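Local coordinates for protein K5 lyase (Enterobacteria phage k1-5, PDB 2X3H) that is a polysaccharide lyase that probably cleaves the glycosaminoglycan K5 capsule of its bacterial host, as part of the phage tail spike, at residues A[273-281]-A[297-305]; A[256-267]-A[283-294]. All blocks are in the same frame, centred on the assembly; numbering follows the deposited sequence.

Contact 1 (A[273-281]-A[297-305])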
ATOM      1  N   ILE A 273      16.490  -7.459 -22.104  1.00 10.00           N
ATOM      2  CA  ILE A 273      15.255  -7.466 -21.313  1.00 10.25           C
ATOM      3  C   ILE A 273      15.600  -7.405 -19.835  1.00  8.47           C
ATOM      4  O   ILE A 273      16.529  -8.088 -19.377  1.00  8.22           O
ATOM      5  CB  ILE A 273      14.409  -8.707 -21.611  1.00 11.74           C
ATOM      6  CG1 ILE A 273      13.920  -8.658 -23.065  1.00 13.18           C
ATOM      7  CG2 ILE A 273      13.215  -8.809 -20.646  1.00 12.56           C
ATOM      8  CD1 ILE A 273      13.085  -9.849 -23.469  1.00 16.47           C
ATOM      9  N   ALA A 274      14.846  -6.579 -19.104  1.00  6.93           N
ATOM     10  CA  ALA A 274      15.080  -6.367 -17.664  1.00  5.99           C
ATOM     11  C   ALA A 274      13.881  -6.836 -16.841  1.00  5.68           C
ATOM     12  O   ALA A 274      12.808  -7.096 -17.393  1.00  5.44           O
ATOM     13  CB  ALA A 274      15.380  -4.896 -17.392  1.00  6.79           C
ATOM     14  N   PRO A 275      14.067  -6.963 -15.522  1.00  5.91           N
ATOM     15  CA  PRO A 275      12.996  -7.452 -14.640  1.00  5.08           C
ATOM     16  C   PRO A 275      11.691  -6.681 -14.840  1.00  5.11           C
ATOM     17  O   PRO A 275      11.689  -5.441 -14.853  1.00  4.26           O
ATOM     18  CB  PRO A 275      13.566  -7.239 -13.233  1.00  6.38           C
ATOM     19  CG  PRO A 275      15.051  -7.320 -13.440  1.00  6.46           C
ATOM     20  CD  PRO A 275      15.306  -6.678 -14.783  1.00  6.19           C
ATOM     21  N   SER A 276      10.608  -7.435 -15.014  1.00  4.51           N
ATOM     22  CA  SER A 276       9.304  -6.872 -15.370  1.00  4.63           C
ATOM     23  C   SER A 276       8.217  -7.677 -14.666  1.00  4.68           C
ATOM     24  O   SER A 276       8.394  -8.866 -14.392  1.00  4.91           O
ATOM     25  CB  SER A 276       9.104  -6.942 -16.895  1.00  5.31           C
ATOM     26  OG  SER A 276      10.087  -6.188 -17.598  1.00  7.29           O
ATOM     27  N   ASN A 277       7.072  -7.050 -14.392  1.00  4.52           N
ATOM     28  CA  ASN A 277       5.977  -7.776 -13.764  1.00  4.47           C
ATOM     29  C   ASN A 277       6.356  -8.387 -12.397  1.00  4.73           C
ATOM     30  O   ASN A 277       5.961  -9.514 -12.084  1.00  5.25           O
ATOM     31  CB  ASN A 277       5.448  -8.884 -14.694  1.00  5.19           C
ATOM     32  CG  ASN A 277       4.584  -8.351 -15.820  1.00  7.36           C
ATOM     33  OD1 ASN A 277       4.724  -8.751 -16.991  1.00 10.44           O
ATOM     34  ND2 ASN A 277       3.677  -7.465 -15.484  1.00  5.26           N
ATOM     35  N   ASN A 278       7.122  -7.645 -11.601  1.00  4.38           N
ATOM     36  CA  ASN A 278       7.433  -8.052 -10.233  1.00  4.42           C
ATOM     37  C   ASN A 278       6.791  -7.121  -9.235  1.00  4.46           C
ATOM     38  O   ASN A 278       6.578  -5.939  -9.542  1.00  5.02           O
ATOM     39  CB  ASN A 278       8.944  -8.035 -10.016  1.00  4.90           C
ATOM     40  CG  ASN A 278       9.657  -8.968 -10.962  1.00  5.13           C
ATOM     41  OD1 ASN A 278       9.580 -10.196 -10.807  1.00  5.11           O
ATOM     42  ND2 ASN A 278      10.349  -8.398 -11.958  1.00  5.91           N
ATOM     43  N   LEU A 279       6.512  -7.656  -8.049  1.00  4.56           N
ATOM     44  CA  LEU A 279       5.973  -6.868  -6.944  1.00  4.71           C
ATOM     45  C   LEU A 279       7.062  -6.735  -5.887  1.00  5.42           C
ATOM     46  O   LEU A 279       7.616  -7.729  -5.439  1.00  5.76           O
ATOM     47  CB  LEU A 279       4.752  -7.591  -6.348  1.00  6.78           C
ATOM     48  CG  LEU A 279       4.173  -7.039  -5.045  1.00  9.14           C
ATOM     49  CD1 LEU A 279       3.698  -5.593  -5.203  1.00  9.10           C
ATOM     50  CD2 LEU A 279       3.020  -7.926  -4.584  1.00  9.35           C
ATOM     51  N   ILE A 280       7.378  -5.504  -5.507  1.00  4.29           N
ATOM     52  CA  ILE A 280       8.430  -5.251  -4.514  1.00  5.89           C
ATOM     53  C   ILE A 280       7.786  -4.380  -3.449  1.00  6.97           C
ATOM     54  O   ILE A 280       7.369  -3.262  -3.736  1.00  8.17           O
ATOM     55  CB  ILE A 280       9.643  -4.544  -5.148  1.00  6.27           C
ATOM     56  CG1 ILE A 280      10.285  -5.459  -6.200  1.00  7.85           C
ATOM     57  CG2 ILE A 280      10.661  -4.122  -4.061  1.00  7.32           C
ATOM     58  CD1 ILE A 280      11.135  -4.699  -7.220  1.00  9.58           C
ATOM     59  N   LYS A 281       7.660  -4.906  -2.237  1.00  7.86           N
ATOM     60  CA  LYS A 281       6.833  -4.225  -1.234  1.00  9.73           C
ATOM     61  C   LYS A 281       7.420  -4.257   0.181  1.00  9.15           C
ATOM     62  O   LYS A 281       7.772  -5.315   0.713  1.00  9.65           O
ATOM     63  CB  LYS A 281       5.414  -4.791  -1.249  1.00 12.00           C
ATOM     64  CG  LYS A 281       5.345  -6.279  -0.989  1.00 14.76           C
ATOM     65  CD  LYS A 281       3.906  -6.793  -0.872  1.00 16.36           C
ATOM     66  CE  LYS A 281       3.763  -7.708   0.343  1.00 19.12           C
ATOM     67  NZ  LYS A 281       2.356  -8.217   0.542  1.00 20.69           N
ATOM     68  N   LYS A 297      15.322  -0.910 -15.951  1.00  5.27           N
ATOM     69  CA  LYS A 297      14.924  -0.612 -17.321  1.00  6.94           C
ATOM     70  C   LYS A 297      13.686  -1.379 -17.773  1.00  6.12           C
ATOM     71  O   LYS A 297      13.199  -1.157 -18.895  1.00  5.94           O
ATOM     72  CB  LYS A 297      16.084  -0.914 -18.283  1.00 10.30           C
ATOM     73  CG  LYS A 297      17.405  -0.262 -17.897  1.00 12.86           C
ATOM     74  CD  LYS A 297      18.514  -0.661 -18.887  1.00 14.95           C
ATOM     75  CE  LYS A 297      19.755   0.214 -18.699  1.00 17.23           C
ATOM     76  NZ  LYS A 297      20.810  -0.111 -19.698  1.00 19.21           N
ATOM     77  N   GLY A 298      13.185  -2.272 -16.914  1.00  4.84           N
ATOM     78  CA  GLY A 298      12.026  -3.106 -17.236  1.00  5.02           C
ATOM     79  C   GLY A 298      10.685  -2.403 -17.070  1.00  5.18           C
ATOM     80  O   GLY A 298      10.617  -1.183 -16.876  1.00  5.47           O
ATOM     81  N   SER A 299       9.617  -3.193 -17.118  1.00  4.53           N
ATOM     82  CA  SER A 299       8.276  -2.623 -17.162  1.00  5.23           C
ATOM     83  C   SER A 299       7.268  -3.331 -16.264  1.00  4.50           C
ATOM     84  O   SER A 299       7.443  -4.498 -15.878  1.00  3.62           O
ATOM     85  CB  SER A 299       7.778  -2.649 -18.602  1.00  6.84           C
ATOM     86  OG  SER A 299       7.915  -3.942 -19.150  1.00  9.11           O
ATOM     87  N   THR A 300       6.195  -2.605 -15.984  1.00  4.31           N
ATOM     88  CA  THR A 300       5.063  -3.097 -15.200  1.00  5.38           C
ATOM     89  C   THR A 300       5.456  -3.786 -13.888  1.00  5.15           C
ATOM     90  O   THR A 300       4.893  -4.821 -13.529  1.00  4.91           O
ATOM     91  CB  THR A 300       4.059  -3.922 -16.057  1.00  6.55           C
ATOM     92  OG1 THR A 300       4.684  -5.104 -16.561  1.00  7.61           O
ATOM     93  CG2 THR A 300       3.559  -3.063 -17.222  1.00  8.16           C
ATOM     94  N   ASN A 301       6.427  -3.203 -13.179  1.00  4.95           N
ATOM     95  CA  ASN A 301       6.700  -3.588 -11.804  1.00  4.46           C
ATOM     96  C   ASN A 301       5.902  -2.708 -10.875  1.00  4.94           C
ATOM     97  O   ASN A 301       5.691  -1.536 -11.174  1.00  5.06           O
ATOM     98  CB  ASN A 301       8.187  -3.443 -11.478  1.00  4.81           C
ATOM     99  CG  ASN A 301       9.060  -4.302 -12.376  1.00  4.97           C
ATOM    100  OD1 ASN A 301       9.057  -5.541 -12.265  1.00  5.24           O
ATOM    101  ND2 ASN A 301       9.801  -3.662 -13.274  1.00  3.62           N
ATOM    102  N   LEU A 302       5.459  -3.292  -9.765  1.00  4.33           N
ATOM    103  CA  LEU A 302       4.713  -2.558  -8.741  1.00  5.89           C
ATOM    104  C   LEU A 302       5.579  -2.514  -7.498  1.00  5.80           C
ATOM    105  O   LEU A 302       5.842  -3.546  -6.879  1.00  5.31           O
ATOM    106  CB  LEU A 302       3.385  -3.258  -8.442  1.00  6.16           C
ATOM    107  CG  LEU A 302       2.459  -2.636  -7.387  1.00  8.91           C
ATOM    108  CD1 LEU A 302       2.285  -1.151  -7.546  1.00 11.23           C
ATOM    109  CD2 LEU A 302       1.096  -3.347  -7.400  1.00  8.04           C
ATOM    110  N   ILE A 303       6.051  -1.313  -7.174  1.00  5.63           N
ATOM    111  CA  ILE A 303       6.924  -1.097  -6.019  1.00  6.54           C
ATOM    112  C   ILE A 303       6.142  -0.280  -4.990  1.00  7.02           C
ATOM    113  O   ILE A 303       5.595   0.778  -5.315  1.00  7.70           O
ATOM    114  CB  ILE A 303       8.181  -0.354  -6.449  1.00  6.37           C
ATOM    115  CG1 ILE A 303       8.981  -1.226  -7.430  1.00  7.17           C
ATOM    116  CG2 ILE A 303       8.992   0.082  -5.227  1.00  7.93           C
ATOM    117  CD1 ILE A 303       9.945  -0.463  -8.274  1.00  8.48           C
ATOM    118  N   SER A 304       6.070  -0.770  -3.758  1.00  7.00           N
ATOM    119  CA  SER A 304       5.106  -0.206  -2.809  1.00  8.06           C
ATOM    120  C   SER A 304       5.650  -0.141  -1.388  1.00  8.00           C
ATOM    121  O   SER A 304       6.135  -1.143  -0.873  1.00  8.80           O
ATOM    122  CB  SER A 304       3.817  -1.035  -2.856  1.00  9.36           C
ATOM    123  OG  SER A 304       2.827  -0.506  -1.994  1.00 11.95           O
ATOM    124  N   ASP A 305       5.548   1.038  -0.765  1.00  7.09           N
ATOM    125  CA  ASP A 305       5.918   1.252   0.661  1.00  7.74           C
ATOM    126  C   ASP A 305       7.435   1.190   0.869  1.00  6.96           C
ATOM    127  O   ASP A 305       7.989   0.163   1.258  1.00  7.77           O
ATOM    128  CB  ASP A 305       5.156   0.304   1.601  1.00  9.67           C
ATOM    129  CG  ASP A 305       3.662   0.594   1.632  1.00 11.68           C
ATOM    130  OD1 ASP A 305       3.273   1.729   1.318  1.00 12.87           O
ATOM    131  OD2 ASP A 305       2.877  -0.320   1.967  1.00 15.44           O
TER
HETATM  132  O   HOH W   1      13.637  -3.403 -14.312  1.00  6.01           O

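Contact 2 (A[256-267]-A[283-294])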
ATOM      1  N   VAL A 256      12.257  -6.051   3.131  1.00  4.51           N
ATOM      2  CA  VAL A 256      13.705  -6.007   2.963  1.00  4.70           C
ATOM      3  C   VAL A 256      14.275  -4.824   3.731  1.00  5.19           C
ATOM      4  O   VAL A 256      13.848  -3.691   3.521  1.00  5.21           O
ATOM      5  CB  VAL A 256      14.055  -5.874   1.473  1.00  4.73           C
ATOM      6  CG1 VAL A 256      15.570  -5.801   1.266  1.00  5.47           C
ATOM      7  CG2 VAL A 256      13.481  -7.072   0.706  1.00  5.90           C
ATOM      8  N   ILE A 257      15.228  -5.097   4.627  1.00  4.22           N
ATOM      9  CA  ILE A 257      15.966  -4.044   5.327  1.00  4.88           C
ATOM     10  C   ILE A 257      17.399  -4.034   4.806  1.00  4.71           C
ATOM     11  O   ILE A 257      18.083  -5.066   4.841  1.00  5.43           O
ATOM     12  CB  ILE A 257      16.014  -4.294   6.856  1.00  6.13           C
ATOM     13  CG1 ILE A 257      14.608  -4.405   7.432  1.00  6.26           C
ATOM     14  CG2 ILE A 257      16.859  -3.215   7.567  1.00  6.77           C
ATOM     15  CD1 ILE A 257      14.574  -4.663   8.944  1.00  7.27           C
ATOM     16  N   GLY A 258      17.845  -2.882   4.313  1.00  4.41           N
ATOM     17  CA  GLY A 258      19.246  -2.705   3.927  1.00  4.82           C
ATOM     18  C   GLY A 258      19.800  -1.571   4.752  1.00  5.59           C
ATOM     19  O   GLY A 258      19.238  -0.476   4.753  1.00  6.24           O
ATOM     20  N   ALA A 259      20.879  -1.842   5.487  1.00  5.09           N
ATOM     21  CA  ALA A 259      21.556  -0.819   6.269  1.00  6.11           C
ATOM     22  C   ALA A 259      22.926  -0.508   5.673  1.00  6.22           C
ATOM     23  O   ALA A 259      23.737  -1.416   5.443  1.00  6.68           O
ATOM     24  CB  ALA A 259      21.683  -1.256   7.736  1.00  6.15           C
ATOM     25  N   ASP A 260      23.176   0.777   5.418  1.00  6.43           N
ATOM     26  CA  ASP A 260      24.453   1.245   4.852  1.00  6.88           C
ATOM     27  C   ASP A 260      24.879   0.530   3.553  1.00  6.68           C
ATOM     28  O   ASP A 260      26.075   0.347   3.285  1.00  7.59           O
ATOM     29  CB  ASP A 260      25.557   1.155   5.917  1.00  8.42           C
ATOM     30  CG  ASP A 260      25.138   1.806   7.239  1.00 11.09           C
ATOM     31  OD1 ASP A 260      24.930   3.034   7.250  1.00 12.55           O
ATOM     32  OD2 ASP A 260      25.010   1.093   8.253  1.00 13.56           O
ATOM     33  N   CYS A 261      23.891   0.141   2.749  1.00  6.19           N
ATOM     34  CA  CYS A 261      24.119  -0.451   1.429  1.00  6.21           C
ATOM     35  C   CYS A 261      24.173   0.628   0.352  1.00  6.39           C
ATOM     36  O   CYS A 261      23.655   1.724   0.562  1.00  7.02           O
ATOM     37  CB  CYS A 261      22.981  -1.406   1.083  1.00  6.97           C
ATOM     38  SG  CYS A 261      22.807  -2.812   2.204  1.00  8.21           S
ATOM     39  N   GLN A 262      24.735   0.331  -0.818  1.00  6.16           N
ATOM     40  CA  GLN A 262      24.745   1.356  -1.872  1.00  6.28           C
ATOM     41  C   GLN A 262      23.320   1.601  -2.367  1.00  5.71           C
ATOM     42  O   GLN A 262      22.881   2.745  -2.485  1.00  6.34           O
ATOM     43  CB  GLN A 262      25.655   0.988  -3.045  1.00  7.11           C
ATOM     44  CG  GLN A 262      25.847   2.132  -4.034  1.00  7.99           C
ATOM     45  CD  GLN A 262      26.875   1.816  -5.106  1.00  8.07           C
ATOM     46  OE1 GLN A 262      27.690   0.907  -4.944  1.00  9.08           O
ATOM     47  NE2 GLN A 262      26.838   2.565  -6.216  1.00  9.16           N
ATOM     48  N   HIS A 263      22.630   0.493  -2.650  1.00  5.89           N
ATOM     49  CA  HIS A 263      21.217   0.455  -3.040  1.00  5.56           C
ATOM     50  C   HIS A 263      20.602  -0.655  -2.184  1.00  6.14           C
ATOM     51  O   HIS A 263      21.321  -1.575  -1.757  1.00  7.45           O
ATOM     52  CB  HIS A 263      21.060   0.043  -4.511  1.00  6.60           C
ATOM     53  CG  HIS A 263      21.979   0.751  -5.470  1.00  6.69           C
ATOM     54  ND1 HIS A 263      21.821   2.074  -5.830  1.00  8.92           N
ATOM     55  CD2 HIS A 263      23.030   0.291  -6.192  1.00  6.10           C
ATOM     56  CE1 HIS A 263      22.744   2.404  -6.715  1.00  6.96           C
ATOM     57  NE2 HIS A 263      23.494   1.340  -6.946  1.00  9.00           N
ATOM     58  N   VAL A 264      19.302  -0.574  -1.892  1.00  5.94           N
ATOM     59  CA  VAL A 264      18.672  -1.648  -1.122  1.00  5.14           C
ATOM     60  C   VAL A 264      18.070  -2.745  -2.002  1.00  5.92           C
ATOM     61  O   VAL A 264      18.448  -3.908  -1.865  1.00  5.35           O
ATOM     62  CB  VAL A 264      17.676  -1.128  -0.054  1.00  5.44           C
ATOM     63  CG1 VAL A 264      17.088  -2.307   0.742  1.00  6.05           C
ATOM     64  CG2 VAL A 264      18.403  -0.202   0.882  1.00  6.84           C
ATOM     65  N   THR A 265      17.144  -2.381  -2.896  1.00  4.73           N
ATOM     66  CA  THR A 265      16.715  -3.309  -3.952  1.00  6.27           C
ATOM     67  C   THR A 265      17.164  -2.780  -5.310  1.00  5.80           C
ATOM     68  O   THR A 265      17.213  -1.561  -5.538  1.00  5.91           O
ATOM     69  CB  THR A 265      15.199  -3.581  -3.941  1.00  6.63           C
ATOM     70  OG1 THR A 265      14.487  -2.408  -4.336  1.00  8.59           O
ATOM     71  CG2 THR A 265      14.738  -4.028  -2.561  1.00  6.11           C
ATOM     72  N   TYR A 266      17.510  -3.706  -6.204  1.00  6.13           N
ATOM     73  CA  TYR A 266      18.135  -3.350  -7.471  1.00  5.94           C
ATOM     74  C   TYR A 266      17.576  -4.251  -8.567  1.00  5.99           C
ATOM     75  O   TYR A 266      17.594  -5.474  -8.424  1.00  5.93           O
ATOM     76  CB  TYR A 266      19.659  -3.552  -7.351  1.00  6.90           C
ATOM     77  CG  TYR A 266      20.449  -2.944  -8.489  1.00  7.67           C
ATOM     78  CD1 TYR A 266      20.644  -3.642  -9.680  1.00  9.09           C
ATOM     79  CD2 TYR A 266      20.988  -1.665  -8.379  1.00  7.69           C
ATOM     80  CE1 TYR A 266      21.362  -3.085 -10.735  1.00  9.29           C
ATOM     81  CE2 TYR A 266      21.711  -1.101  -9.421  1.00  9.33           C
ATOM     82  CZ  TYR A 266      21.894  -1.813 -10.599  1.00 10.16           C
ATOM     83  OH  TYR A 266      22.609  -1.244 -11.639  1.00 11.55           O
ATOM     84  N   ASN A 267      17.058  -3.651  -9.642  1.00  5.65           N
ATOM     85  CA  ASN A 267      16.649  -4.422 -10.816  1.00  6.02           C
ATOM     86  C   ASN A 267      17.650  -4.190 -11.935  1.00  6.19           C
ATOM     87  O   ASN A 267      17.763  -3.075 -12.444  1.00  6.49           O
ATOM     88  CB  ASN A 267      15.261  -3.985 -11.290  1.00  6.49           C
ATOM     89  CG  ASN A 267      14.169  -4.461 -10.374  1.00  7.70           C
ATOM     90  OD1 ASN A 267      14.375  -5.366  -9.569  1.00  8.76           O
ATOM     91  ND2 ASN A 267      12.987  -3.847 -10.478  1.00  7.65           N
ATOM     92  N   VAL A 283      10.141  -1.859   1.695  1.00  5.26           N
ATOM     93  CA  VAL A 283      11.585  -1.691   1.644  1.00  4.81           C
ATOM     94  C   VAL A 283      12.002  -0.676   2.702  1.00  6.02           C
ATOM     95  O   VAL A 283      11.491   0.444   2.727  1.00  6.66           O
ATOM     96  CB  VAL A 283      12.039  -1.207   0.244  1.00  4.29           C
ATOM     97  CG1 VAL A 283      13.560  -0.964   0.211  1.00  5.26           C
ATOM     98  CG2 VAL A 283      11.584  -2.212  -0.850  1.00  5.06           C
ATOM     99  N   MET A 284      12.900  -1.085   3.596  1.00  5.03           N
ATOM    100  CA  MET A 284      13.443  -0.202   4.623  1.00  5.26           C
ATOM    101  C   MET A 284      14.892   0.091   4.269  1.00  5.13           C
ATOM    102  O   MET A 284      15.745  -0.804   4.339  1.00  5.99           O
ATOM    103  CB  MET A 284      13.384  -0.888   5.995  1.00  6.18           C
ATOM    104  CG  MET A 284      14.190  -0.173   7.066  1.00  7.06           C
ATOM    105  SD  MET A 284      13.582   1.499   7.376  1.00  7.51           S
ATOM    106  CE  MET A 284      11.933   1.128   7.970  1.00  6.29           C
ATOM    107  N   ALA A 285      15.158   1.337   3.885  1.00  4.94           N
ATOM    108  CA  ALA A 285      16.484   1.770   3.475  1.00  4.54           C
ATOM    109  C   ALA A 285      17.085   2.636   4.567  1.00  5.45           C
ATOM    110  O   ALA A 285      16.838   3.842   4.637  1.00  5.46           O
ATOM    111  CB  ALA A 285      16.414   2.526   2.143  1.00  6.13           C
ATOM    112  N   ASN A 286      17.847   1.990   5.444  1.00  5.10           N
ATOM    113  CA  ASN A 286      18.528   2.660   6.527  1.00  5.50           C
ATOM    114  C   ASN A 286      19.836   3.212   5.978  1.00  5.48           C
ATOM    115  O   ASN A 286      20.845   2.503   5.916  1.00  6.18           O
ATOM    116  CB  ASN A 286      18.754   1.654   7.666  1.00  5.46           C
ATOM    117  CG  ASN A 286      19.653   2.189   8.772  1.00  5.72           C
ATOM    118  OD1 ASN A 286      20.086   3.343   8.739  1.00  7.72           O
ATOM    119  ND2 ASN A 286      19.945   1.335   9.763  1.00  7.57           N
ATOM    120  N   ASN A 287      19.804   4.469   5.540  1.00  5.18           N
ATOM    121  CA  ASN A 287      21.006   5.189   5.128  1.00  4.69           C
ATOM    122  C   ASN A 287      21.826   4.533   4.014  1.00  5.58           C
ATOM    123  O   ASN A 287      23.017   4.232   4.169  1.00  5.82           O
ATOM    124  CB  ASN A 287      21.843   5.557   6.358  1.00  5.51           C
ATOM    125  CG  ASN A 287      21.158   6.612   7.183  1.00  6.12           C
ATOM    126  OD1 ASN A 287      21.298   7.798   6.896  1.00  6.88           O
ATOM    127  ND2 ASN A 287      20.315   6.191   8.131  1.00  7.23           N
ATOM    128  N   PRO A 288      21.197   4.376   2.850  1.00  5.71           N
ATOM    129  CA  PRO A 288      21.941   3.867   1.721  1.00  6.18           C
ATOM    130  C   PRO A 288      22.870   4.971   1.232  1.00  6.38           C
ATOM    131  O   PRO A 288      22.769   6.132   1.678  1.00  6.49           O
ATOM    132  CB  PRO A 288      20.847   3.582   0.689  1.00  6.98           C
ATOM    133  CG  PRO A 288      19.784   4.614   0.985  1.00  6.34           C
ATOM    134  CD  PRO A 288      19.814   4.764   2.502  1.00  6.75           C
ATOM    135  N   LYS A 289      23.766   4.622   0.316  1.00  6.93           N
ATOM    136  CA  LYS A 289      24.749   5.579  -0.177  1.00  7.49           C
ATOM    137  C   LYS A 289      24.385   6.168  -1.535  1.00  7.36           C
ATOM    138  O   LYS A 289      25.051   7.092  -1.999  1.00  8.33           O
ATOM    139  CB  LYS A 289      26.141   4.947  -0.245  1.00 10.49           C
ATOM    140  CG  LYS A 289      26.870   4.881   1.091  1.00 13.04           C
ATOM    141  CD  LYS A 289      26.500   3.654   1.887  1.00 15.47           C
ATOM    142  CE  LYS A 289      27.630   3.254   2.828  1.00 15.68           C
ATOM    143  NZ  LYS A 289      28.137   4.388   3.643  1.00 18.08           N
ATOM    144  N   TYR A 290      23.332   5.648  -2.170  1.00  6.46           N
ATOM    145  CA  TYR A 290      22.894   6.201  -3.458  1.00  6.86           C
ATOM    146  C   TYR A 290      21.389   6.208  -3.655  1.00  6.44           C
ATOM    147  O   TYR A 290      20.818   7.245  -3.982  1.00  6.15           O
ATOM    148  CB  TYR A 290      23.570   5.481  -4.630  1.00  6.99           C
ATOM    149  CG  TYR A 290      23.318   6.170  -5.958  1.00  7.22           C
ATOM    150  CD1 TYR A 290      24.111   7.234  -6.373  1.00  8.15           C
ATOM    151  CD2 TYR A 290      22.257   5.784  -6.781  1.00  7.10           C
ATOM    152  CE1 TYR A 290      23.875   7.877  -7.581  1.00  8.91           C
ATOM    153  CE2 TYR A 290      22.019   6.412  -7.991  1.00  7.08           C
ATOM    154  CZ  TYR A 290      22.833   7.462  -8.387  1.00  8.27           C
ATOM    155  OH  TYR A 290      22.615   8.101  -9.594  1.00  8.91           O
ATOM    156  N   ALA A 291      20.740   5.057  -3.465  1.00  5.99           N
ATOM    157  CA  ALA A 291      19.284   4.990  -3.649  1.00  5.85           C
ATOM    158  C   ALA A 291      18.668   3.879  -2.820  1.00  5.75           C
ATOM    159  O   ALA A 291      19.322   2.868  -2.539  1.00  5.96           O
ATOM    160  CB  ALA A 291      18.954   4.787  -5.102  1.00  6.15           C
ATOM    161  N   ALA A 292      17.411   4.056  -2.420  1.00  5.09           N
ATOM    162  CA  ALA A 292      16.690   2.951  -1.786  1.00  4.96           C
ATOM    163  C   ALA A 292      16.381   1.867  -2.814  1.00  5.55           C
ATOM    164  O   ALA A 292      16.683   0.687  -2.599  1.00  5.34           O
ATOM    165  CB  ALA A 292      15.401   3.437  -1.114  1.00  5.37           C
ATOM    166  N   VAL A 293      15.797   2.275  -3.937  1.00  5.23           N
ATOM    167  CA  VAL A 293      15.311   1.321  -4.937  1.00  5.31           C
ATOM    168  C   VAL A 293      15.731   1.754  -6.325  1.00  5.74           C
ATOM    169  O   VAL A 293      15.490   2.895  -6.730  1.00  6.01           O
ATOM    170  CB  VAL A 293      13.755   1.248  -4.901  1.00  5.66           C
ATOM    171  CG1 VAL A 293      13.233   0.414  -6.071  1.00  5.06           C
ATOM    172  CG2 VAL A 293      13.277   0.684  -3.582  1.00  5.44           C
ATOM    173  N   VAL A 294      16.364   0.841  -7.057  1.00  4.79           N
ATOM    174  CA  VAL A 294      16.668   1.060  -8.470  1.00  5.38           C
ATOM    175  C   VAL A 294      15.689   0.171  -9.236  1.00  5.96           C
ATOM    176  O   VAL A 294      15.845  -1.063  -9.262  1.00  6.43           O
ATOM    177  CB  VAL A 294      18.141   0.681  -8.791  1.00  5.25           C
ATOM    178  CG1 VAL A 294      18.400   0.783 -10.281  1.00  6.53           C
ATOM    179  CG2 VAL A 294      19.133   1.566  -8.001  1.00  5.92           C
TER
HETATM  180  O   HOH W   2      25.472   4.917   5.275  1.00 10.52           O
HETATM  181  O   HOH W   3      20.927   1.191   3.130  1.00  8.00           O
HETATM  182  O   HOH W   4      14.342  -2.754  -7.131  1.00  8.48           O

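Contact 1 (A[273-281]-A[297-305])
The side-chain oxygen OD1 of Asn301 is gripped twice by Asn278. The backbone N of Asn278 donates to Asn301 OD1 at 2.9 Å, and ND2 of Asn278 reaches the same OD1 at 3.2 Å. The two side chains run alongside each other in the same direction, their amide planes 6° apart. In both, CG stands anti to the carbonyl carbon (chi1 -60°), which brings one amide alongside the other. The far end of Asn301 is also held. Its ND2 donates to Pro275 O at 3.0 Å; Pro275 O lies in the amide plane of Asn301, while ND2 stands above the carbonyl plane of Pro275. Both bonding ends of Asn301 are thus used, which should fix the rotation of its amide. Asn278 passes the pattern on, since its OD1 accepts from Asn251 N and its ND2 donates to Ala248 O. Asparagines repeated at the same turn of successive coils and joined amide to amide form an asparagine ladder, a hallmark of right-handed parallel beta-helices. Beside the ladder, Ser276 OG accepts from Ser299 N at 3.1 Å and donates to Ala274 O. A water bridges Pro275 O and Gly298 N. Past the turn the coils become parallel strands, 279-281 beside 302-305. Ile280 N donates to Leu302 O at 2.8 Å. Leu279 and Leu302 run alongside each other on one face, CD1 of Leu279 lying 3.9 Å from CG of Leu302. Ile280 and Ile303 do the same on the other. On the leucine face, Ser304 OG bonds Asp305 of the second subunit.

Contact 2 (A[256-267]-A[283-294])
Val294 fills the hollow between two rings of 256-267. Its CG2 lies over a face of the His263 ring, 3.9 Å from the centroid. Its CG1 lies over a face of the Tyr266 ring, 4.3 Å from that centroid. With CG1 anti to the backbone N (chi1 174°) and CG2 anti to the carbonyl carbon, the two methyls of Val294 spread over the two rings. Tyr290 brings CD2 to the edge of the His263 ring, the two ring planes being 82° apart. A second set of bumps meets inside the coil. Val264 and Val283 overlap while pointing in opposite senses, CG1 to CG1 at 3.8 Å, and CG2 of Val264 rests on CB of Ala285 at 3.6 Å. Gly258 has no side chain, which leaves room for Val264. Thr265 CG2 meets Val283 CG2 tip to tip. At the corner, Ala292 O accepts from both Val264 N and Thr265 N. Near the bend at 260, a water joins Asp260 OD1, Asn287 O and Lys289 NZ. Strands 256-259 and 283-286 pair in parallel. Strand 227-234 flanks them on one side and strand 302-309 on the other, while Leu227 of the third subunit packs on Ile257.

The centres of contact 1 and contact 2 lie about 16 Å apart, and the two meet directly. Both use strand 279-286: contact 1 takes its start and contact 2 its end. Along the chain the segments alternate, in the order 256-267, 273-281, 283-294 and 297-305. Each contact therefore pairs successive coils. Contact 2 joins the shared strand to 252-259 of the coil before, and contact 1 joins it to 302-309 of the coil after. Strand 293-294 of contact 2 leads on to strand 302-309 of contact 1. Ile280 and Pro275 pack on Asn267, and Ile303 packs on Val293. Together they build neighbouring coils of the beta-helix, and both reach the third subunit of the trimer.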